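Local coordinates for protein putative glycosyl hydrolase (Bacteroides thetaiotaomicron VPI-5482, PDB 3K11) that probably acts as a hydrolase on carbohydrates, as a member of glycoside hydrolase family 88, at residues I36-A41 / G363-E368. Residues are numbered along the deposited sequence; the frame is centred on the assembly and turned at random.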
loop_
_atom_site.group_PDB
_atom_site.type_symbol
_atom_site.label_atom_id
_atom_site.label_comp_id
_atom_site.label_asym_id
_atom_site.label_seq_id
_atom_site.Cartn_x
_atom_site.Cartn_y
_atom_site.Cartn_z
ATOM N N ILE A 36 -23.507 -20.596 -13.035
ATOM C CA ILE A 36 -23.036 -20.571 -14.438
ATOM C C ILE A 36 -24.177 -20.892 -15.399
ATOM O O ILE A 36 -24.196 -20.394 -16.497
ATOM C CB ILE A 36 -21.725 -21.384 -14.703
ATOM C CG1 ILE A 36 -21.894 -22.887 -14.421
ATOM C CG2 ILE A 36 -20.578 -20.776 -13.926
ATOM C CD1 ILE A 36 -20.750 -23.798 -14.967
ATOM N N ASP A 37 -25.134 -21.711 -14.986
ATOM C CA ASP A 37 -26.318 -21.992 -15.834
ATOM C C ASP A 37 -27.143 -20.719 -16.066
ATOM O O ASP A 37 -27.672 -20.516 -17.152
ATOM C CB ASP A 37 -27.186 -23.059 -15.190
ATOM C CG ASP A 37 -26.714 -24.497 -15.469
ATOM O OD1 ASP A 37 -25.899 -24.728 -16.382
ATOM O OD2 ASP A 37 -27.229 -25.395 -14.735
ATOM N N ARG A 38 -27.214 -19.838 -15.066
ATOM C CA ARG A 38 -27.923 -18.553 -15.209
ATOM C C ARG A 38 -27.218 -17.643 -16.213
ATOM O O ARG A 38 -27.861 -17.018 -17.068
ATOM C CB ARG A 38 -28.122 -17.875 -13.855
ATOM C CG ARG A 38 -29.029 -16.667 -13.930
ATOM C CD ARG A 38 -29.556 -16.226 -12.567
ATOM N NE ARG A 38 -28.529 -15.616 -11.726
ATOM C CZ ARG A 38 -27.837 -16.257 -10.785
ATOM N NH1 ARG A 38 -28.010 -17.554 -10.536
ATOM N NH2 ARG A 38 -26.927 -15.592 -10.093
ATOM N N VAL A 39 -25.891 -17.594 -16.136
ATOM C CA VAL A 39 -25.111 -16.821 -17.100
ATOM C C VAL A 39 -25.269 -17.444 -18.494
ATOM O O VAL A 39 -25.489 -16.739 -19.483
ATOM C CB VAL A 39 -23.610 -16.771 -16.723
ATOM C CG1 VAL A 39 -22.839 -16.101 -17.835
ATOM C CG2 VAL A 39 -23.391 -16.066 -15.346
ATOM N N PHE A 40 -25.164 -18.767 -18.574
ATOM C CA PHE A 40 -25.261 -19.454 -19.851
ATOM C C PHE A 40 -26.619 -19.199 -20.513
ATOM O O PHE A 40 -26.695 -18.922 -21.714
ATOM C CB PHE A 40 -25.048 -20.959 -19.653
ATOM C CG PHE A 40 -25.194 -21.753 -20.916
ATOM C CD1 PHE A 40 -24.314 -21.566 -21.951
ATOM C CD2 PHE A 40 -26.248 -22.650 -21.085
ATOM C CE1 PHE A 40 -24.440 -22.256 -23.140
ATOM C CE2 PHE A 40 -26.387 -23.341 -22.267
ATOM C CZ PHE A 40 -25.461 -23.159 -23.296
ATOM N N ALA A 41 -27.691 -19.306 -19.746
ATOM C CA ALA A 41 -29.040 -19.120 -20.340
ATOM C C ALA A 41 -29.148 -17.711 -20.900
ATOM O O ALA A 41 -29.687 -17.474 -21.973
ATOM C CB ALA A 41 -30.132 -19.373 -19.303
ATOM N N GLY A 363 -21.516 -13.237 -6.545
ATOM C CA GLY A 363 -22.288 -12.076 -6.083
ATOM C C GLY A 363 -22.518 -10.993 -7.118
ATOM O O GLY A 363 -23.343 -10.108 -6.906
ATOM N N LYS A 364 -21.829 -11.064 -8.245
ATOM C CA LYS A 364 -21.984 -10.088 -9.329
ATOM C C LYS A 364 -22.762 -10.664 -10.510
ATOM O O LYS A 364 -22.920 -10.005 -11.527
ATOM C CB LYS A 364 -20.623 -9.603 -9.777
ATOM C CG LYS A 364 -19.898 -8.808 -8.706
ATOM C CD LYS A 364 -20.492 -7.429 -8.558
ATOM C CE LYS A 364 -19.925 -6.754 -7.317
ATOM N NZ LYS A 364 -20.512 -5.396 -7.150
ATOM N N ILE A 365 -23.252 -11.888 -10.367
ATOM C CA ILE A 365 -24.116 -12.490 -11.388
ATOM C C ILE A 365 -25.549 -12.121 -10.991
ATOM O O ILE A 365 -26.089 -12.649 -10.017
ATOM C CB ILE A 365 -23.998 -14.007 -11.474
ATOM C CG1 ILE A 365 -22.544 -14.453 -11.710
ATOM C CG2 ILE A 365 -24.955 -14.520 -12.606
ATOM C CD1 ILE A 365 -22.326 -15.998 -11.632
ATOM N N ASN A 366 -26.147 -11.170 -11.682
ATOM C CA ASN A 366 -27.495 -10.713 -11.290
ATOM C C ASN A 366 -28.612 -11.687 -11.664
ATOM O O ASN A 366 -28.339 -12.719 -12.257
ATOM C CB ASN A 366 -27.760 -9.262 -11.743
ATOM C CG ASN A 366 -27.812 -9.090 -13.212
ATOM O OD1 ASN A 366 -28.125 -10.016 -13.943
ATOM N ND2 ASN A 366 -27.582 -7.849 -13.650
ATOM N N GLU A 367 -29.863 -11.398 -11.289
ATOM C CA GLU A 367 -30.947 -12.366 -11.519
ATOM C C GLU A 367 -31.166 -12.617 -13.002
ATOM O O GLU A 367 -31.610 -13.694 -13.384
ATOM C CB GLU A 367 -32.254 -11.900 -10.867
ATOM C CG GLU A 367 -32.218 -11.895 -9.342
ATOM C CD GLU A 367 -33.505 -11.370 -8.702
ATOM O OE1 GLU A 367 -34.380 -10.842 -9.433
ATOM O OE2 GLU A 367 -33.617 -11.489 -7.460
ATOM N N GLU A 368 -30.836 -11.632 -13.834
ATOM C CA GLU A 368 -30.952 -11.811 -15.262
ATOM C C GLU A 368 -29.864 -12.706 -15.860
ATOM O O GLU A 368 -30.051 -13.263 -16.969
ATOM C CB GLU A 368 -30.872 -10.471 -15.918
ATOM C CG GLU A 368 -31.229 -10.501 -17.389
ATOM C CD GLU A 368 -31.322 -9.128 -17.975
ATOM O OE1 GLU A 368 -30.964 -8.146 -17.280
ATOM O OE2 GLU A 368 -31.758 -9.038 -19.136
HETATM O O HOH W 1 -30.535 -16.580 -17.160
#
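The guanidinium of Arg38 meets the loop 363-368 with its edge: the carbonyl oxygens of Ile365 and Asn366 lie within a few degrees of its plane, while Glu367 O approaches obliquely, nearest to the CD methylene. Off that plane, Ile365 CG2 comes in at a slant, 3.4 Å from Arg38 NH2 and 3.5 Å from Val39 CG2, the isoleucine and valine crossing at about a right angle. Two nearly straight hydrogen bonds form the grip, Arg38 NE to Asn366 O at 3.0 Å (168° at the hydrogen) and Arg38 NH2 to Ile365 O at 3.1 Å. Each donor stands above the plane of its carbonyl, off the lone pairs. The side chain leaves the helix with CG anti to the backbone N (chi1 -171°) and bends at chi3 (71°), which turns NE and NH2 to two successive carbonyls. Its remaining nitrogen, NH1, forms a salt bridge with Asp35, one turn back, which probably helps fix the rotation of the group. A leucine in place of Arg38 would probably leave both loop carbonyls without these donors and Asp35 without this positive partner. A water donates to Arg38 O (2.7 Å) and, weakly, to Glu368 O. Consistent with the (alpha/alpha)6 toroid expected of this family, the loop after helix 347-362 is tied to helix 29-45, and helix 400-416 packs against both, Tyr400 on Val39 and Val403 on Ile365.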